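Oxidoreductase, NAD-binding (Acidithiobacillus ferrooxidans, PDB 7BVJ) catalyses the NAD(+)-dependent oxidation of the glucosamine 3-position of UDP-N-acetylglucosamine to a ketone, a step towards the diamino sugar of some lipid A molecules. Local coordinates at residues 127-132 with 238-243; 140-145 with 220-225; 160-165 with 209-214; 168-173 with 294-299. One frame throughout, in Å; residues are numbered along the deposited sequence.

Contact 1. Residues 127-132 with 238-243; sequences QYLRQA and NTLHIY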
# COMPACT_ATOMS: atom_id res chain seq x y z
N GLN A 127 1.27 11.81 6.09
CA GLN A 127 0.13 12.62 6.48
C GLN A 127 0.57 14.04 6.82
O GLN A 127 -0.07 15.01 6.40
CB GLN A 127 -0.61 11.99 7.66
CG GLN A 127 -1.83 12.77 8.16
CD GLN A 127 -2.92 11.86 8.73
OE1 GLN A 127 -3.15 10.75 8.22
NE2 GLN A 127 -3.60 12.33 9.78
N TYR A 128 1.68 14.16 7.54
CA TYR A 128 2.19 15.48 7.88
C TYR A 128 2.57 16.27 6.64
O TYR A 128 2.28 17.47 6.53
CB TYR A 128 3.39 15.36 8.82
CG TYR A 128 3.94 16.71 9.24
CD1 TYR A 128 4.92 17.35 8.48
CD2 TYR A 128 3.47 17.35 10.38
CE1 TYR A 128 5.41 18.57 8.85
CE2 TYR A 128 3.97 18.58 10.75
CZ TYR A 128 4.93 19.18 9.98
OH TYR A 128 5.43 20.40 10.35
N LEU A 129 3.24 15.61 5.68
CA LEU A 129 3.70 16.33 4.49
C LEU A 129 2.53 16.71 3.60
O LEU A 129 2.54 17.77 2.96
CB LEU A 129 4.71 15.47 3.72
CG LEU A 129 6.10 15.38 4.36
CD1 LEU A 129 6.89 14.28 3.72
CD2 LEU A 129 6.80 16.74 4.24
N ARG A 130 1.50 15.86 3.54
CA ARG A 130 0.31 16.24 2.80
C ARG A 130 -0.38 17.44 3.47
O ARG A 130 -0.83 18.36 2.79
CB ARG A 130 -0.65 15.05 2.67
CG ARG A 130 -0.12 13.92 1.73
CD ARG A 130 -1.24 12.96 1.28
NE ARG A 130 -2.08 13.51 0.22
CZ ARG A 130 -3.34 13.15 -0.01
NH1 ARG A 130 -3.92 12.23 0.76
NH2 ARG A 130 -4.03 13.71 -1.00
N GLN A 131 -0.44 17.45 4.81
CA GLN A 131 -1.08 18.57 5.49
C GLN A 131 -0.25 19.85 5.43
O GLN A 131 -0.81 20.94 5.61
CB GLN A 131 -1.38 18.22 6.94
CG GLN A 131 -2.67 17.41 7.10
CD GLN A 131 -3.94 18.26 6.98
OE1 GLN A 131 -3.93 19.34 6.37
NE2 GLN A 131 -5.03 17.77 7.56
N ALA A 132 1.05 19.75 5.15
CA ALA A 132 1.87 20.95 4.97
C ALA A 132 1.61 21.66 3.65
O ALA A 132 2.01 22.82 3.51
CB ALA A 132 3.35 20.61 5.10
N ASN A 238 10.46 6.16 11.80
CA ASN A 238 9.38 7.14 11.94
C ASN A 238 9.91 8.55 12.21
O ASN A 238 9.43 9.25 13.11
CB ASN A 238 8.39 6.70 13.02
CG ASN A 238 7.01 7.36 12.87
OD1 ASN A 238 6.38 7.27 11.82
ND2 ASN A 238 6.54 8.00 13.93
N THR A 239 10.90 8.97 11.41
CA THR A 239 11.45 10.32 11.55
C THR A 239 11.32 11.12 10.26
O THR A 239 11.38 10.57 9.16
CB THR A 239 12.94 10.30 11.95
OG1 THR A 239 13.71 9.68 10.92
CG2 THR A 239 13.14 9.54 13.27
N LEU A 240 11.17 12.44 10.41
CA LEU A 240 11.02 13.34 9.27
C LEU A 240 11.83 14.61 9.51
O LEU A 240 11.75 15.22 10.58
CB LEU A 240 9.54 13.68 9.03
CG LEU A 240 9.19 14.94 8.23
CD1 LEU A 240 9.64 14.82 6.80
CD2 LEU A 240 7.71 15.17 8.28
N HIS A 241 12.60 15.01 8.50
CA HIS A 241 13.42 16.22 8.56
C HIS A 241 13.15 17.07 7.33
O HIS A 241 13.15 16.56 6.21
CB HIS A 241 14.90 15.90 8.65
CG HIS A 241 15.32 15.42 9.99
ND1 HIS A 241 15.83 16.27 10.95
CD2 HIS A 241 15.27 14.19 10.56
CE1 HIS A 241 16.10 15.57 12.05
NE2 HIS A 241 15.76 14.31 11.84
N ILE A 242 12.94 18.37 7.54
CA ILE A 242 12.63 19.30 6.47
C ILE A 242 13.65 20.42 6.50
O ILE A 242 13.80 21.10 7.52
CB ILE A 242 11.20 19.86 6.59
CG1 ILE A 242 10.20 18.72 6.61
CG2 ILE A 242 10.90 20.83 5.47
CD1 ILE A 242 8.77 19.17 6.88
N TYR A 243 14.36 20.61 5.40
CA TYR A 243 15.36 21.66 5.28
C TYR A 243 14.79 22.77 4.41
O TYR A 243 14.22 22.50 3.35
CB TYR A 243 16.67 21.15 4.68
CG TYR A 243 17.39 20.04 5.44
CD1 TYR A 243 16.76 19.34 6.47
CD2 TYR A 243 18.70 19.68 5.11
CE1 TYR A 243 17.41 18.31 7.16
CE2 TYR A 243 19.36 18.66 5.80
CZ TYR A 243 18.71 17.98 6.82
OH TYR A 243 19.34 16.97 7.52
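Tyr128 and Leu129 of helix 124-132 lie on Leu240 and Ile242 of strand 239-245, a helix-on-sheet contact in the α/β C-terminal domain of this Gfo/Idh/MocA enzyme. Within the strand, Leu240 and Ile242 are two residues apart, so both side chains project from the same face of the sheet, towards the helix. Tyr128 swings its ring out to meet them because CG stands anti to the backbone N (chi1 -178°). From CB outward, the ring first comes into touch at CG, 4.2 Å from Leu240 CD2. The next atom is closer: Tyr128 CD1 is 3.5 Å from Leu240 CD2, a methyl that approaches the ring obliquely. At CE1 the ring passes from one strand residue to the other, since Ile242 CD1 sits at its edge, near the ring plane, 3.9 Å from Tyr128 CE1. Tyr128 also touches Val261 of the neighbouring strand 256-261. Leu129 leaves the helix at an angle to the strand, but its branched end bends in, and its two methyls are shared between the two strand residues. It reaches Ala231 and Val233 on strand 229-234 as well, so this one leucine bridges adjacent strands. No hydrogen bond crosses the contact. Leu129 CD1 rests 4.2 Å from Leu240 CD1, while Leu129 CD2 lies 4.1 Å from Ile242 CD1.

Contact 2. Residues 140-145 with 220-225; sequences LEAERL and RRMRIF. With F8U ((2R,3R)-2,3-bis(oxidanyl)butane-1,4-disulfonic acid), chain F.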
# COMPACT_ATOMS: atom_id res chain seq x y z
N LEU A 140 11.76 12.81 -6.39
CA LEU A 140 11.68 11.86 -5.27
C LEU A 140 12.72 10.75 -5.46
O LEU A 140 12.87 10.20 -6.56
CB LEU A 140 10.29 11.21 -5.12
CG LEU A 140 8.99 11.98 -5.23
CD1 LEU A 140 8.62 12.13 -6.69
CD2 LEU A 140 7.88 11.25 -4.49
N GLU A 141 13.41 10.41 -4.37
CA GLU A 141 14.45 9.40 -4.34
C GLU A 141 14.12 8.46 -3.18
O GLU A 141 14.06 8.91 -2.04
CB GLU A 141 15.81 10.05 -4.12
CG GLU A 141 16.95 9.45 -4.86
CD GLU A 141 18.20 10.31 -4.76
OE1 GLU A 141 18.56 10.73 -3.63
OE2 GLU A 141 18.81 10.58 -5.81
N ALA A 142 13.91 7.18 -3.45
CA ALA A 142 13.46 6.30 -2.37
C ALA A 142 14.20 4.97 -2.40
O ALA A 142 14.64 4.50 -3.46
CB ALA A 142 11.93 6.06 -2.41
N GLU A 143 14.33 4.37 -1.21
CA GLU A 143 14.91 3.04 -1.03
C GLU A 143 14.01 2.19 -0.13
O GLU A 143 13.66 2.61 0.98
CB GLU A 143 16.32 3.11 -0.42
CG GLU A 143 17.29 3.97 -1.18
CD GLU A 143 18.48 4.36 -0.33
OE1 GLU A 143 19.48 3.59 -0.31
OE2 GLU A 143 18.41 5.43 0.32
N ARG A 144 13.65 1.00 -0.61
CA ARG A 144 12.90 0.02 0.19
C ARG A 144 13.66 -1.30 0.10
O ARG A 144 13.51 -2.05 -0.87
CB ARG A 144 11.47 -0.12 -0.31
CG ARG A 144 10.51 -0.66 0.72
CD ARG A 144 9.07 -0.32 0.33
NE ARG A 144 8.76 1.11 0.48
CZ ARG A 144 8.24 1.66 1.58
NH1 ARG A 144 7.96 0.90 2.64
NH2 ARG A 144 7.99 2.97 1.61
N LEU A 145 14.45 -1.58 1.12
CA LEU A 145 15.41 -2.67 1.15
C LEU A 145 15.04 -3.60 2.29
O LEU A 145 15.02 -3.17 3.45
CB LEU A 145 16.83 -2.13 1.33
CG LEU A 145 17.21 -0.83 0.62
CD1 LEU A 145 18.68 -0.50 0.86
CD2 LEU A 145 16.95 -0.93 -0.89
N ARG A 220 14.12 1.78 4.82
CA ARG A 220 12.88 2.30 4.25
C ARG A 220 12.98 3.82 4.34
O ARG A 220 12.60 4.40 5.36
CB ARG A 220 11.66 1.78 5.00
CG ARG A 220 11.08 0.50 4.49
CD ARG A 220 9.80 0.18 5.23
NE ARG A 220 9.84 -1.15 5.81
CZ ARG A 220 8.86 -1.69 6.53
NH1 ARG A 220 7.75 -0.99 6.77
NH2 ARG A 220 8.99 -2.92 7.02
N ARG A 221 13.48 4.45 3.27
CA ARG A 221 13.76 5.87 3.29
C ARG A 221 13.26 6.53 2.02
O ARG A 221 13.11 5.88 0.97
CB ARG A 221 15.25 6.11 3.50
CG ARG A 221 15.75 5.60 4.86
CD ARG A 221 17.17 6.03 5.18
NE ARG A 221 18.08 5.84 4.06
CZ ARG A 221 18.96 4.86 3.95
NH1 ARG A 221 19.06 3.94 4.91
NH2 ARG A 221 19.75 4.78 2.88
N MET A 222 12.95 7.83 2.12
CA MET A 222 12.55 8.64 0.97
C MET A 222 13.03 10.07 1.17
O MET A 222 12.68 10.72 2.16
CB MET A 222 11.04 8.64 0.75
CG MET A 222 10.61 9.46 -0.49
SD MET A 222 8.82 9.43 -0.79
CE MET A 222 8.66 7.85 -1.61
N ARG A 223 13.81 10.56 0.22
CA ARG A 223 14.14 11.97 0.14
C ARG A 223 13.28 12.62 -0.94
O ARG A 223 13.01 12.03 -1.99
CB ARG A 223 15.64 12.15 -0.12
CG ARG A 223 16.46 11.75 1.11
CD ARG A 223 17.95 11.59 0.83
NE ARG A 223 18.24 10.54 -0.16
CZ ARG A 223 18.26 9.23 0.10
NH1 ARG A 223 18.01 8.76 1.32
NH2 ARG A 223 18.53 8.38 -0.87
N ILE A 224 12.80 13.83 -0.65
CA ILE A 224 11.83 14.53 -1.48
C ILE A 224 12.32 15.96 -1.67
O ILE A 224 12.67 16.64 -0.69
CB ILE A 224 10.44 14.50 -0.84
CG1 ILE A 224 10.08 13.07 -0.39
CG2 ILE A 224 9.43 15.08 -1.77
CD1 ILE A 224 8.69 12.95 0.20
N PHE A 225 12.34 16.42 -2.92
CA PHE A 225 12.88 17.73 -3.28
C PHE A 225 11.79 18.56 -3.95
O PHE A 225 11.25 18.18 -5.00
CB PHE A 225 14.08 17.59 -4.23
CG PHE A 225 15.24 16.81 -3.66
CD1 PHE A 225 16.37 17.45 -3.20
CD2 PHE A 225 15.20 15.41 -3.63
CE1 PHE A 225 17.44 16.72 -2.68
CE2 PHE A 225 16.27 14.68 -3.12
CZ PHE A 225 17.38 15.34 -2.65
C01 F8U F . 21.71 10.65 1.02
C02 F8U F . 22.35 10.39 2.39
C03 F8U F . 21.56 10.75 3.66
C04 F8U F . 20.45 11.78 3.53
O06 F8U F . 20.39 11.89 6.36
O07 F8U F . 19.33 13.60 5.26
O08 F8U F . 18.47 11.29 5.27
O09 F8U F . 22.47 11.27 4.56
O10 F8U F . 22.57 9.03 2.53
O12 F8U F . 22.90 12.70 -0.49
O13 F8U F . 20.64 12.87 -0.31
O14 F8U F . 21.93 13.19 1.76
S05 F8U F . 19.63 12.15 5.12
S11 F8U F . 21.82 12.39 0.49
O HOH W 1 12.52 -3.00 4.79
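Residues 140-145 and 220-225 run antiparallel, their directions 178° apart, with Glu141-Arg223 and Glu143-Arg221 as hydrogen-bonded pairs between the non-hydrogen-bonded pairs Leu140-Ile224, Ala142-Met222 and Arg144-Arg220. Three of the four backbone bonds are nearly straight, among them Glu141 N to Arg223 O at 2.9 Å; Arg223 N to Glu141 O is more bent (153°). The two hydrogen-bonded pairs send acid and base to one face, where they form a salt-bridge network. Glu143 OE2 is its hub: it takes Arg223 NH2 at 3.2 Å, in the guanidinium plane but from above the carboxylate plane. The same oxygen meets Arg221 NH2 at 3.0 Å through a weak, bent bond. Arg223 can turn its guanidinium edge to both acids because its chain folds at chi3 (-61°); the bridge from NE to Glu141 OE1 is long, 3.5 Å, and weak, and Glu141 is held more firmly through OE2 by Tyr139 OH. Over one face of the Arg223 guanidinium lies C01 of the bound disulfonic acid, and Arg223 CD is 3.2 Å from its O13; Tyr230 and Ser232 complete that site by hydrogen bonds. On the other face of the sheet, Met222 lays CE against Ala142 CB at 3.8 Å. Arg144 NH1 packs on Arg220 CD at 3.3 Å, its like charge probably eased by Asp165. Helix 157-173 covers this face, touching Leu140, Ala142, Arg144 and Met222, while strands 206-215 and 229-234 extend the sheet beside 139-147 and 219-225 respectively.

Contact 3. Residues 160-165 with 209-214; sequences DLMIHD and LAASRV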
# COMPACT_ATOMS: atom_id res chain seq x y z
N ASP A 160 5.50 -5.99 -4.64
CA ASP A 160 5.34 -6.07 -3.19
C ASP A 160 6.18 -5.06 -2.41
O ASP A 160 5.89 -4.85 -1.23
CB ASP A 160 5.69 -7.48 -2.69
CG ASP A 160 4.86 -8.57 -3.36
OD1 ASP A 160 3.62 -8.40 -3.47
OD2 ASP A 160 5.45 -9.58 -3.80
N LEU A 161 7.22 -4.47 -3.01
CA LEU A 161 8.04 -3.47 -2.34
C LEU A 161 7.95 -2.11 -3.02
O LEU A 161 7.51 -1.14 -2.40
CB LEU A 161 9.51 -3.91 -2.29
CG LEU A 161 9.91 -5.21 -1.61
CD1 LEU A 161 11.40 -5.41 -1.77
CD2 LEU A 161 9.53 -5.17 -0.13
N MET A 162 8.32 -2.03 -4.30
CA MET A 162 8.46 -0.73 -4.94
C MET A 162 7.12 -0.04 -5.10
O MET A 162 7.06 1.20 -5.13
CB MET A 162 9.15 -0.87 -6.29
CG MET A 162 9.74 0.45 -6.76
SD MET A 162 10.27 0.44 -8.46
CE MET A 162 11.88 -0.36 -8.35
N ILE A 163 6.05 -0.82 -5.17
CA ILE A 163 4.72 -0.27 -5.42
C ILE A 163 4.34 0.74 -4.35
O ILE A 163 3.56 1.66 -4.62
CB ILE A 163 3.70 -1.42 -5.52
CG1 ILE A 163 2.40 -0.92 -6.14
CG2 ILE A 163 3.46 -2.02 -4.15
CD1 ILE A 163 1.54 -2.01 -6.69
N HIS A 164 4.90 0.62 -3.14
CA HIS A 164 4.66 1.62 -2.09
C HIS A 164 5.10 3.00 -2.54
O HIS A 164 4.34 3.98 -2.47
CB HIS A 164 5.41 1.25 -0.81
CG HIS A 164 4.85 0.06 -0.10
ND1 HIS A 164 3.53 -0.00 0.31
CD2 HIS A 164 5.41 -1.11 0.27
CE1 HIS A 164 3.31 -1.16 0.91
NE2 HIS A 164 4.44 -1.85 0.90
N ASP A 165 6.35 3.10 -2.98
CA ASP A 165 6.90 4.40 -3.34
C ASP A 165 6.42 4.85 -4.71
O ASP A 165 6.26 6.06 -4.93
CB ASP A 165 8.42 4.35 -3.25
CG ASP A 165 8.88 3.87 -1.88
OD1 ASP A 165 8.43 4.48 -0.89
OD2 ASP A 165 9.63 2.88 -1.80
N LEU A 209 13.49 5.22 -7.79
CA LEU A 209 12.96 4.33 -6.76
C LEU A 209 13.70 3.00 -6.77
O LEU A 209 13.68 2.28 -7.77
CB LEU A 209 11.47 4.08 -6.98
CG LEU A 209 10.65 5.34 -7.21
CD1 LEU A 209 9.17 4.97 -7.31
CD2 LEU A 209 10.90 6.29 -6.04
N ALA A 210 14.30 2.64 -5.63
CA ALA A 210 15.05 1.41 -5.50
C ALA A 210 14.34 0.45 -4.54
O ALA A 210 13.73 0.88 -3.56
CB ALA A 210 16.48 1.70 -5.00
N ALA A 211 14.41 -0.84 -4.85
CA ALA A 211 13.86 -1.85 -3.96
C ALA A 211 14.73 -3.09 -4.01
O ALA A 211 15.28 -3.42 -5.06
CB ALA A 211 12.40 -2.18 -4.33
N SER A 212 14.88 -3.76 -2.87
CA SER A 212 15.70 -4.96 -2.76
C SER A 212 15.14 -5.90 -1.68
O SER A 212 14.61 -5.45 -0.66
CB SER A 212 17.15 -4.63 -2.41
OG SER A 212 17.91 -5.82 -2.22
N ARG A 213 15.28 -7.20 -1.93
CA ARG A 213 14.89 -8.24 -0.97
C ARG A 213 16.07 -9.04 -0.45
O ARG A 213 15.87 -10.08 0.19
CB ARG A 213 13.85 -9.19 -1.60
CG ARG A 213 14.33 -9.89 -2.83
CD ARG A 213 13.33 -10.89 -3.36
NE ARG A 213 13.90 -11.66 -4.46
CZ ARG A 213 13.20 -12.38 -5.33
NH1 ARG A 213 11.89 -12.45 -5.23
NH2 ARG A 213 13.83 -13.04 -6.29
N VAL A 214 17.30 -8.58 -0.68
CA VAL A 214 18.48 -9.33 -0.25
C VAL A 214 19.49 -8.48 0.54
O VAL A 214 20.69 -8.76 0.49
CB VAL A 214 19.18 -9.95 -1.48
CG1 VAL A 214 18.31 -11.02 -2.10
CG2 VAL A 214 19.54 -8.87 -2.50
O HOH W 2 11.01 1.87 -3.73
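Leu161 and Met162 pack on Ala211 beside the presumed active site, for the same turns of helix 157-173 carry His164, which touches Lys91; either of these two is likely to be the catalytic base that deprotonates the substrate 3''-hydroxyl. The methyl of Ala211 fits between the two helix side chains, its CB 3.9 Å from Leu161 CB and a similar distance from Met162 CB. Leu161 then runs along the strand until CD1 reaches the backbone carbonyl of Ser212, 3.4 Å from its O. Met162, with CG anti to the backbone N (chi1 -160°), goes the other way: its CG passes Leu209 CB at 4.0 Å, and a bend at chi3 brings CE to 3.2 Å from Leu209 O. Here helix 157-173 lies against the mixed sheet of the C-terminal α/β domain, with residues 160-165 running nearly antiparallel to residues 209-212, at 155°. A wider π-type turn at 160-162 interrupts the regular helix, and Asp160 O accepts a hydrogen bond from Lys91 NZ. Further along, Leu209 CD1 lies against the backbone of Asp165, 3.8 Å from its C. The polar link is a water that donates to both sides, to Asp165 OD2 at 2.6 Å and to Ala210 O. Asp165 OD1 is meanwhile engaged by Arg144 NH2 in a salt bridge, so both carboxylate oxygens of this buried acid have partners. Where the chain turns its corner, Ser212 OG accepts from Val214 N at 3.2 Å in an ST turn, and Arg213 leads away to a salt bridge with Asp193.

Contact 4. Residues 168-173 with 294-299; sequences LTLLLT and RRVLAA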
# COMPACT_ATOMS: atom_id res chain seq x y z
N LEU A 168 3.18 6.45 -3.58
CA LEU A 168 3.47 7.73 -2.94
C LEU A 168 3.81 8.79 -3.97
O LEU A 168 3.36 9.93 -3.87
CB LEU A 168 4.62 7.57 -1.94
CG LEU A 168 4.27 6.82 -0.66
CD1 LEU A 168 5.51 6.58 0.22
CD2 LEU A 168 3.15 7.55 0.10
N THR A 169 4.62 8.42 -4.95
CA THR A 169 4.97 9.31 -6.05
C THR A 169 3.73 9.82 -6.76
O THR A 169 3.53 11.03 -6.94
CB THR A 169 5.87 8.56 -7.02
OG1 THR A 169 7.14 8.26 -6.40
CG2 THR A 169 6.03 9.37 -8.29
N LEU A 170 2.87 8.88 -7.19
CA LEU A 170 1.68 9.31 -7.93
C LEU A 170 0.79 10.19 -7.07
O LEU A 170 0.16 11.12 -7.58
CB LEU A 170 0.91 8.10 -8.46
CG LEU A 170 1.63 7.30 -9.56
CD1 LEU A 170 0.95 5.97 -9.79
CD2 LEU A 170 1.71 8.07 -10.87
N LEU A 171 0.74 9.94 -5.76
CA LEU A 171 -0.16 10.69 -4.89
C LEU A 171 0.38 12.09 -4.60
O LEU A 171 -0.34 13.08 -4.73
CB LEU A 171 -0.38 9.93 -3.58
CG LEU A 171 -1.33 10.58 -2.57
CD1 LEU A 171 -2.75 10.41 -3.05
CD2 LEU A 171 -1.15 9.99 -1.20
N LEU A 172 1.64 12.19 -4.20
CA LEU A 172 2.23 13.48 -3.90
C LEU A 172 2.28 14.37 -5.13
O LEU A 172 2.13 15.59 -5.00
CB LEU A 172 3.63 13.31 -3.32
CG LEU A 172 3.63 12.50 -2.03
CD1 LEU A 172 5.03 12.40 -1.47
CD2 LEU A 172 2.68 13.12 -1.01
N THR A 173 2.48 13.79 -6.32
CA THR A 173 2.54 14.63 -7.51
C THR A 173 1.18 14.87 -8.15
O THR A 173 0.96 15.94 -8.74
CB THR A 173 3.47 14.01 -8.55
OG1 THR A 173 3.03 12.67 -8.84
CG2 THR A 173 4.93 14.02 -8.05
N ARG A 294 -5.51 1.02 -9.25
CA ARG A 294 -5.23 0.66 -10.64
C ARG A 294 -4.16 1.57 -11.25
O ARG A 294 -3.32 1.10 -12.01
CB ARG A 294 -6.53 0.71 -11.45
CG ARG A 294 -6.39 0.28 -12.90
CD ARG A 294 -6.53 1.44 -13.88
NE ARG A 294 -6.80 0.97 -15.24
CZ ARG A 294 -5.92 0.98 -16.24
NH1 ARG A 294 -4.70 1.46 -16.05
NH2 ARG A 294 -6.27 0.53 -17.44
N ARG A 295 -4.20 2.87 -10.93
CA ARG A 295 -3.15 3.79 -11.39
C ARG A 295 -1.77 3.26 -11.01
O ARG A 295 -0.87 3.12 -11.87
CB ARG A 295 -3.36 5.19 -10.78
CG ARG A 295 -4.21 6.15 -11.61
CD ARG A 295 -3.85 7.64 -11.36
NE ARG A 295 -3.02 7.80 -10.17
CZ ARG A 295 -3.49 8.01 -8.94
NH1 ARG A 295 -4.80 8.11 -8.74
NH2 ARG A 295 -2.65 8.12 -7.92
N VAL A 296 -1.57 2.99 -9.72
CA VAL A 296 -0.23 2.50 -9.28
C VAL A 296 0.03 1.11 -9.86
O VAL A 296 1.17 0.84 -10.13
CB VAL A 296 0.04 2.60 -7.77
CG1 VAL A 296 -0.87 1.79 -6.90
CG2 VAL A 296 1.48 2.30 -7.46
N LEU A 297 -1.00 0.28 -10.00
CA LEU A 297 -0.81 -1.06 -10.57
C LEU A 297 -0.29 -0.99 -12.00
O LEU A 297 0.61 -1.75 -12.37
CB LEU A 297 -2.13 -1.84 -10.54
CG LEU A 297 -2.08 -3.21 -11.23
CD1 LEU A 297 -1.27 -4.22 -10.43
CD2 LEU A 297 -3.47 -3.75 -11.51
N ALA A 298 -0.85 -0.09 -12.82
CA ALA A 298 -0.37 0.09 -14.19
C ALA A 298 1.07 0.60 -14.21
O ALA A 298 1.90 0.12 -15.00
CB ALA A 298 -1.29 1.07 -14.94
N ALA A 299 1.39 1.56 -13.34
CA ALA A 299 2.79 2.00 -13.25
C ALA A 299 3.72 0.85 -12.85
O ALA A 299 4.83 0.70 -13.39
CB ALA A 299 2.90 3.15 -12.24
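Leu170 projects from helix 157-173 onto helix 290-312 and lies over the backbone at Val296, its CD1 3.7 Å from Val296 CA. The same methyl is 4.0 Å from Val296 CB and 4.2 Å from Ala299 CB, residues one turn apart on the second helix, so a single branch of the leucine spans that turn. CG beside the backbone N (chi1 -68°) directs it there. Arg295 reaches back in the reverse sense: its chain is bent near eclipsed at chi3 (-13°), and the guanidinium turns its edge to the leucine, NH2 lying 3.6 Å from Leu170 CB in the guanidinium plane. No hydrogen bond joins the two segments, whose axes cross at 127°; the arginine meets the leucine by van der Waals contact alone. Within 168-173, Thr169 O takes two donors from opposite faces of its carbonyl plane, both from Thr173: the backbone N and the hydroxyl, with Thr173 OG1 2.6 Å from Thr169 O. Around helix 290-312, Val296 also touches Ile163, Leu166 and Asp167 of helix 157-173, and Ala299 meets Met199 of strand 194-201, while Arg294 makes a salt bridge to Asp101 on helix 97-110 of the NAD-binding Rossmann fold.

In the fold
Contacts 1, 2 and 3 are built on one mixed sheet, whose strands 139-147 and 206-215 are neighbours, and helix 157-173 joins contact 3 to contact 4. The tightest coupling is between contacts 2 and 3, centres 10 Å apart, where a salt bridge is joined by a probable backbone hydrogen bond, Ala142 O to Ala210 N at 2.9 Å. Contact 4 reaches contact 2 through packing of Met222 CE on Leu168 CD1 and contact 1 through Arg130 on Leu171 and Leu172. Contacts 1 and 3, by contrast, do not touch, their nearest atoms being about 11 Å apart. NAD lies about 12 Å from the Leu161 side chain of contact 3, whereas the bound disulfonic acid sits against contact 2.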